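Side-chain contacts in ADP/ATP-dependent NAD(P)H-hydrate dehydratase (Bacillus subtilis, PDB 3RPZ), which catalyses the nucleotide-dependent dehydration of hydrated NAD(P)H, returning the damaged cofactor to its usable form: residues A37-D40 with D41-G44; I129-A132 with G133-K137; I63-S66 with E67-P71. One frame throughout, in Å; residues are numbered along the deposited sequence.

Interaction 1: residues A37-D40 with D41-G44; sequences AGSD and DMPG. With NPW (beta-6-hydroxy-1,4,5,6-tetrahydronicotinamide adenine dinucleotide phosphate), chain D.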
# COMPACT_ATOMS: atom_id res chain seq x y z
N ALA A 37 9.13 3.83 -19.26
CA ALA A 37 9.28 2.50 -18.65
C ALA A 37 7.92 1.87 -18.45
O ALA A 37 6.92 2.58 -18.35
CB ALA A 37 10.00 2.60 -17.28
N GLY A 38 7.93 0.54 -18.29
CA GLY A 38 6.70 -0.19 -17.96
C GLY A 38 5.85 -0.57 -19.13
O GLY A 38 5.61 0.26 -20.01
N SER A 39 5.40 -1.81 -19.18
CA SER A 39 4.55 -2.28 -20.25
C SER A 39 3.53 -3.24 -19.65
O SER A 39 3.60 -3.55 -18.50
CB SER A 39 5.33 -2.87 -21.42
OG SER A 39 6.04 -3.99 -21.02
N ASP A 40 2.58 -3.70 -20.45
CA ASP A 40 1.47 -4.42 -19.88
C ASP A 40 1.84 -5.64 -19.08
O ASP A 40 1.23 -5.86 -18.06
CB ASP A 40 0.46 -4.82 -20.96
CG ASP A 40 -0.32 -3.64 -21.52
OD1 ASP A 40 -0.29 -2.52 -20.99
OD2 ASP A 40 -0.99 -3.88 -22.52
N ASP A 41 2.80 -6.44 -19.52
CA ASP A 41 3.17 -7.64 -18.75
C ASP A 41 4.40 -7.46 -17.85
O ASP A 41 4.77 -8.36 -17.14
CB ASP A 41 3.32 -8.86 -19.64
CG ASP A 41 2.03 -9.26 -20.31
OD1 ASP A 41 0.97 -8.94 -19.78
OD2 ASP A 41 2.10 -9.89 -21.37
N MET A 42 5.00 -6.29 -17.92
CA MET A 42 6.10 -5.84 -17.04
C MET A 42 5.83 -4.43 -16.52
O MET A 42 6.62 -3.50 -16.75
CB MET A 42 7.50 -5.89 -17.71
CG MET A 42 7.80 -7.19 -18.37
SD MET A 42 9.42 -7.09 -19.25
CE MET A 42 8.95 -6.34 -20.80
N PRO A 43 4.71 -4.25 -15.81
CA PRO A 43 4.39 -2.92 -15.32
C PRO A 43 5.24 -2.49 -14.16
O PRO A 43 5.52 -1.29 -13.97
CB PRO A 43 2.93 -3.05 -14.88
CG PRO A 43 2.77 -4.56 -14.57
CD PRO A 43 3.61 -5.23 -15.60
N GLY A 44 5.63 -3.45 -13.31
CA GLY A 44 6.27 -3.11 -12.06
C GLY A 44 7.60 -2.41 -12.22
O GLY A 44 7.93 -1.60 -11.35
P NPW D . 21.88 -16.90 -17.28
O1 NPW D . 20.80 -17.40 -18.22
O2 NPW D . 21.50 -16.71 -15.85
O3 NPW D . 23.22 -17.64 -17.41
PA NPW D . 17.22 -10.86 -19.82
PB NPW D . 15.99 -9.44 -17.59
C1A NPW D . 22.22 -13.13 -18.27
C1B NPW D . 12.40 -6.42 -17.19
N1C NPW D . 12.18 -6.69 -15.79
N1D NPW D . 26.28 -12.85 -15.18
C2A NPW D . 21.40 -14.37 -17.92
O2A NPW D . 22.31 -15.45 -17.85
C2B NPW D . 13.69 -5.65 -17.50
O2B NPW D . 13.58 -4.28 -17.19
C2C NPW D . 11.07 -6.42 -15.16
C2D NPW D . 26.01 -13.68 -16.20
C3A NPW D . 20.43 -14.46 -19.09
O3A NPW D . 21.03 -15.06 -20.26
C3B NPW D . 13.76 -5.94 -19.02
O3B NPW D . 12.89 -5.01 -19.68
C3C NPW D . 10.61 -6.68 -13.97
N3D NPW D . 24.93 -13.73 -16.98
C4B NPW D . 13.19 -7.36 -19.11
O4B NPW D . 12.52 -7.67 -17.85
C4C NPW D . 11.53 -7.53 -13.09
C4D NPW D . 24.07 -12.75 -16.66
O4D NPW D . 21.28 -12.26 -18.91
C4E NPW D . 20.16 -13.00 -19.37
C5A NPW D . 24.22 -11.84 -15.59
C5B NPW D . 14.26 -8.43 -19.35
O5B NPW D . 15.36 -8.24 -18.46
C5C NPW D . 12.49 -8.31 -13.97
C5E NPW D . 18.94 -12.47 -18.61
O5E NPW D . 18.61 -11.19 -19.14
C6C NPW D . 13.22 -7.38 -14.97
O6C NPW D . 14.05 -6.41 -14.34
C6D NPW D . 25.41 -11.88 -14.79
N6D NPW D . 25.71 -11.09 -13.77
N7A NPW D . 23.15 -10.98 -15.43
C7C NPW D . 9.38 -6.16 -13.44
N7C NPW D . 9.05 -6.46 -12.19
O7C NPW D . 8.62 -5.47 -14.17
C8A NPW D . 22.28 -11.39 -16.44
N9A NPW D . 22.89 -12.46 -17.16
OA1 NPW D . 16.68 -11.99 -20.59
OA2 NPW D . 17.57 -9.61 -20.46
OA3 NPW D . 16.19 -10.67 -18.60
OB1 NPW D . 17.25 -8.91 -17.06
OB2 NPW D . 14.98 -9.97 -16.62
O HOH W 1 4.83 -6.33 -21.64
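Ser39 and Met42 face each other across a type I beta turn that takes in Asp40 and Asp41. Of the backbone bonds, Ser39 N to Met42 O spans 3.2 Å and is nearly straight at the hydrogen, 166°, although the donor stands well above the carbonyl plane. Its return partner, Met42 N to Ser39 O, is weak. Gly38 adds a CA-H...O contact, its CA 3.5 Å from Met42 O; a side chain at its backbone angles would collide with the carbonyl oxygen of Ala37.

One water makes the polar link, donating to Ser39 OG over 2.7 Å and accepting from Asp41 N at 2.9 Å. Ser39 OG is placed between its own backbone N and carbonyl carbon (chi1 63°), from where it also bonds Gly107 O. Asp41 OD1 instead forms a salt bridge with Arg84 of the second subunit.

Van der Waals and ligand contacts fall largely to Met42. Its chain bends at chi3, -84°, bringing CE to 3.7 Å from Ser39 OG, while SD lies 3.5 Å from ribose atom O4B of the bound hydrated NADPH. Pro43 CD packs 3.4 Å from Ser39 O.

The turn belongs to the loop between strand 32-36 and helix 44-54, where Met42 and Gly44 line the dinucleotide pocket and Pro43 rests on Val69 from the loop preceding helix 70-73.

Interaction 2: residues I129-A132 with G133-K137; sequences ILDA and GALAK. With NPW (beta-6-hydroxy-1,4,5,6-tetrahydronicotinamide adenine dinucleotide phosphate), chain D.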
# COMPACT_ATOMS: atom_id res chain seq x y z
N ILE A 129 19.72 7.93 -20.00
CA ILE A 129 20.04 6.57 -19.58
C ILE A 129 19.24 5.58 -20.40
O ILE A 129 18.03 5.74 -20.60
CB ILE A 129 19.62 6.33 -18.11
CG1 ILE A 129 20.28 7.34 -17.17
CG2 ILE A 129 19.86 4.89 -17.68
CD1 ILE A 129 19.43 7.57 -15.87
N LEU A 130 19.93 4.60 -20.94
CA LEU A 130 19.32 3.49 -21.68
C LEU A 130 19.56 2.22 -20.90
O LEU A 130 20.69 1.89 -20.54
CB LEU A 130 19.87 3.32 -23.09
CG LEU A 130 19.87 4.57 -23.96
CD1 LEU A 130 20.41 4.24 -25.36
CD2 LEU A 130 18.54 5.26 -24.04
N ASP A 131 18.49 1.48 -20.65
CA ASP A 131 18.52 0.24 -19.89
C ASP A 131 17.62 -0.79 -20.54
O ASP A 131 16.70 -0.43 -21.28
CB ASP A 131 18.03 0.49 -18.44
CG ASP A 131 18.17 -0.68 -17.53
OD1 ASP A 131 19.09 -1.49 -17.72
OD2 ASP A 131 17.31 -0.79 -16.62
N ALA A 132 17.85 -2.04 -20.22
CA ALA A 132 16.82 -3.09 -20.43
C ALA A 132 16.34 -3.14 -21.89
O ALA A 132 17.15 -3.37 -22.77
CB ALA A 132 15.68 -2.90 -19.40
N GLY A 133 15.05 -2.97 -22.14
CA GLY A 133 14.53 -3.07 -23.49
C GLY A 133 15.01 -2.03 -24.46
O GLY A 133 14.83 -2.20 -25.66
N ALA A 134 15.63 -0.94 -23.96
CA ALA A 134 16.26 0.08 -24.81
C ALA A 134 17.69 -0.23 -25.17
O ALA A 134 18.30 0.54 -25.94
CB ALA A 134 16.18 1.46 -24.17
N LEU A 135 18.28 -1.30 -24.63
CA LEU A 135 19.62 -1.70 -25.01
C LEU A 135 19.61 -2.64 -26.22
O LEU A 135 18.94 -3.66 -26.24
CB LEU A 135 20.31 -2.35 -23.82
CG LEU A 135 20.63 -1.40 -22.67
CD1 LEU A 135 21.17 -2.17 -21.43
CD2 LEU A 135 21.61 -0.25 -23.03
N ALA A 136 20.37 -2.26 -27.25
CA ALA A 136 20.49 -2.99 -28.50
C ALA A 136 21.88 -2.77 -29.05
O ALA A 136 22.61 -1.89 -28.62
CB ALA A 136 19.42 -2.47 -29.51
N LYS A 137 22.22 -3.55 -30.07
CA LYS A 137 23.46 -3.34 -30.83
C LYS A 137 23.24 -2.17 -31.74
O LYS A 137 22.42 -2.24 -32.66
CB LYS A 137 23.84 -4.61 -31.60
CG LYS A 137 25.15 -4.49 -32.38
CD LYS A 137 25.56 -5.82 -33.05
CE LYS A 137 25.87 -6.90 -31.99
NZ LYS A 137 26.52 -8.19 -32.49
P NPW D . 21.88 -16.90 -17.28
O1 NPW D . 20.80 -17.40 -18.22
O2 NPW D . 21.50 -16.71 -15.85
O3 NPW D . 23.22 -17.64 -17.41
PA NPW D . 17.22 -10.86 -19.82
PB NPW D . 15.99 -9.44 -17.59
C1A NPW D . 22.22 -13.13 -18.27
C1B NPW D . 12.40 -6.42 -17.19
N1C NPW D . 12.18 -6.69 -15.79
N1D NPW D . 26.28 -12.85 -15.18
C2A NPW D . 21.40 -14.37 -17.92
O2A NPW D . 22.31 -15.45 -17.85
C2B NPW D . 13.69 -5.65 -17.50
O2B NPW D . 13.58 -4.28 -17.19
C2C NPW D . 11.07 -6.42 -15.16
C2D NPW D . 26.01 -13.68 -16.20
C3A NPW D . 20.43 -14.46 -19.09
O3A NPW D . 21.03 -15.06 -20.26
C3B NPW D . 13.76 -5.94 -19.02
O3B NPW D . 12.89 -5.01 -19.68
C3C NPW D . 10.61 -6.68 -13.97
N3D NPW D . 24.93 -13.73 -16.98
C4B NPW D . 13.19 -7.36 -19.11
O4B NPW D . 12.52 -7.67 -17.85
C4C NPW D . 11.53 -7.53 -13.09
C4D NPW D . 24.07 -12.75 -16.66
O4D NPW D . 21.28 -12.26 -18.91
C4E NPW D . 20.16 -13.00 -19.37
C5A NPW D . 24.22 -11.84 -15.59
C5B NPW D . 14.26 -8.43 -19.35
O5B NPW D . 15.36 -8.24 -18.46
C5C NPW D . 12.49 -8.31 -13.97
C5E NPW D . 18.94 -12.47 -18.61
O5E NPW D . 18.61 -11.19 -19.14
C6C NPW D . 13.22 -7.38 -14.97
O6C NPW D . 14.05 -6.41 -14.34
C6D NPW D . 25.41 -11.88 -14.79
N6D NPW D . 25.71 -11.09 -13.77
N7A NPW D . 23.15 -10.98 -15.43
C7C NPW D . 9.38 -6.16 -13.44
N7C NPW D . 9.05 -6.46 -12.19
O7C NPW D . 8.62 -5.47 -14.17
C8A NPW D . 22.28 -11.39 -16.44
N9A NPW D . 22.89 -12.46 -17.16
OA1 NPW D . 16.68 -11.99 -20.59
OA2 NPW D . 17.57 -9.61 -20.46
OA3 NPW D . 16.19 -10.67 -18.60
OB1 NPW D . 17.25 -8.91 -17.06
OB2 NPW D . 14.98 -9.97 -16.62
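Leu135 folds back over the backbone of Leu130, Asp131 and Ala132 where the chain leaves strand 128-130, a parallel strand inside the central sheet of the ribokinase-like fold to which this dehydratase family belongs. With CG set beside its own backbone N (chi1 -68°), the isobutyl group opens its two methyls along that backbone. CD2 lies toward Leu130, 3.4 Å from Leu130 O and 4.0 Å from Leu130 CB; CD1 covers Ala132 N at 3.5 Å. That amide is buried and has no polar partner in the model; CD1 packs beside it. An alanine in place of Leu135 would remove both methyls, and the buried Ala132 N would probably lose its apolar cover while a gap opened beside Leu130.

Ala134 approaches Leu130 from another direction: its CB sits 4.3 Å from Leu130 CB, and it also packs on Val114 and Val118 of helix 112-121. Two successive backbone bonds, each closing over three residues, hold the turn that brings these side chains round. Ala134 N reaches Asp131 O at 2.9 Å, tilted 30° from the carbonyl plane, and Leu135 N reaches Ala132 O at 3.0 Å from farther above its plane.

The carboxylate of Asp131 has its polar partners outside the turn: OD2 is hydrogen-bonded to Thr222 of helix 217-231, and the side chain comes within about 4 Å of the bound magnesium, consistent with a place beside the active site. Ala132, whose positive phi (56°) marks the sharp change of direction, lays its CB 3.3 Å from hydroxyl oxygen O2B of the hydrated NADPH.

Interaction 3: residues I63-S66 with E67-P71; sequences IGTS and ENVIP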
# COMPACT_ATOMS: atom_id res chain seq x y z
N ILE A 63 6.28 10.22 -15.73
CA ILE A 63 6.42 8.82 -16.17
C ILE A 63 5.62 8.68 -17.45
O ILE A 63 4.41 8.93 -17.47
CB ILE A 63 5.94 7.87 -15.11
CG1 ILE A 63 6.77 8.03 -13.81
CG2 ILE A 63 6.09 6.42 -15.64
CD1 ILE A 63 6.34 7.11 -12.66
N GLY A 64 6.32 8.34 -18.54
CA GLY A 64 5.69 8.04 -19.82
C GLY A 64 5.53 6.53 -19.93
O GLY A 64 6.46 5.79 -20.24
N THR A 65 4.34 6.07 -19.66
CA THR A 65 4.03 4.63 -19.67
C THR A 65 2.65 4.44 -20.24
O THR A 65 1.89 5.38 -20.41
CB THR A 65 4.20 4.04 -18.31
OG1 THR A 65 4.20 2.56 -18.40
CG2 THR A 65 3.08 4.46 -17.33
N SER A 66 2.36 3.14 -20.47
CA SER A 66 1.12 2.72 -21.03
C SER A 66 -0.05 3.09 -20.13
O SER A 66 0.12 3.08 -18.88
CB SER A 66 1.20 1.19 -21.24
OG SER A 66 2.32 0.84 -22.08
N GLU A 67 -1.24 3.36 -20.65
CA GLU A 67 -2.42 3.66 -19.88
C GLU A 67 -2.71 2.66 -18.82
O GLU A 67 -3.21 3.01 -17.74
CB GLU A 67 -3.74 3.80 -20.70
CG GLU A 67 -3.86 5.02 -21.41
CD GLU A 67 -5.27 5.17 -21.88
OE1 GLU A 67 -5.63 4.37 -22.77
OE2 GLU A 67 -6.01 5.99 -21.30
N ASN A 68 -2.49 1.38 -19.10
CA ASN A 68 -2.82 0.35 -18.12
C ASN A 68 -1.87 0.30 -16.97
O ASN A 68 -2.18 -0.29 -15.95
CB ASN A 68 -2.93 -1.03 -18.78
CG ASN A 68 -3.98 -1.07 -19.87
OD1 ASN A 68 -3.77 -1.68 -20.91
ND2 ASN A 68 -5.09 -0.37 -19.66
N VAL A 69 -0.66 0.88 -17.10
CA VAL A 69 0.38 0.86 -16.09
C VAL A 69 0.21 2.00 -15.10
O VAL A 69 0.42 1.84 -13.92
CB VAL A 69 1.78 0.84 -16.70
CG1 VAL A 69 2.85 0.85 -15.66
CG2 VAL A 69 1.91 -0.39 -17.65
N ILE A 70 -0.22 3.17 -15.58
CA ILE A 70 -0.40 4.34 -14.75
C ILE A 70 -1.10 4.04 -13.43
O ILE A 70 -0.58 4.41 -12.38
CB ILE A 70 -1.10 5.47 -15.56
CG1 ILE A 70 -0.23 5.96 -16.70
CG2 ILE A 70 -1.48 6.64 -14.63
CD1 ILE A 70 -0.92 6.97 -17.62
N PRO A 71 -2.30 3.43 -13.45
CA PRO A 71 -3.02 3.24 -12.19
C PRO A 71 -2.31 2.38 -11.15
O PRO A 71 -2.64 2.43 -9.97
CB PRO A 71 -4.31 2.62 -12.62
CG PRO A 71 -4.04 1.99 -13.93
CD PRO A 71 -3.07 2.89 -14.60
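The peptide joining Ser66 to Glu67 is the flat group at the centre of this contact, with Val69 over one face of its carbonyl and Ile70 over the opposite one. On the first face Val69 N donates to Ser66 O at 2.9 Å, coming from well above the carbonyl plane (54° out of it), and Val69 CB follows on the same side. On the other face Ile70 CG1 lies 3.6 Å from Ser66 O. Ile70 N also donates to Ser66 O, weakly, at 3.3 Å; one oxygen thus takes two amides, one firmly and one loosely, as the chain turns toward helix 70-73. The Glu67 carboxylate is directed to Arg84 of the same chain, with which OE2 forms a salt bridge.

Thr65 provides the side-chain half. Its OG1, opposite the backbone N across the CA-CB bond (chi1 -167°), comes 3.4 Å from Val69 CB, and the two side chains cross at about a right angle. Thr65 and Ile70 slide past each other in opposite directions, Thr65 CG2 meeting Ile70 CG1 at 3.7 Å. Beside them Ser66 CB touches Val69 CG2 at 4.0 Å.

Together these contacts join strand 60-65 to helix 70-73 at the start of a beta-alpha-beta unit that continues into strand 81-84. Chemically, the two branches of Thr65 divide the work: CG2 packs on carbon, while OG1, though pressed against Val69, is bonded to Ala37 O and weakly to Gly38 O. The buried hydroxyl thus keeps polar partners in the neighbouring loop.

How the interactions relate
Along the chain the order is interaction 1, interaction 3, then interaction 2, each around the carboxyl end of a parallel strand of the same sheet: 32-36, 60-65 and 128-130. Strands 32-36 and 60-65 are adjacent, and interactions 1 and 3 touch, their centres 8 Å apart; Ser39 O lies 3.7 Å from Val69 CG2. Strand 101-104 separates 32-36 from 128-130, and interaction 2 is centred 15 Å from interaction 1 and 19 Å from interaction 3. Interactions 1 and 2 both reach the same dinucleotide, through Met42 and Ala132; the Val69 side chain stands about 9 Å from it. The loops after these strands gather at the sheet edge that probably carries the active site, as in other ribokinase-like folds.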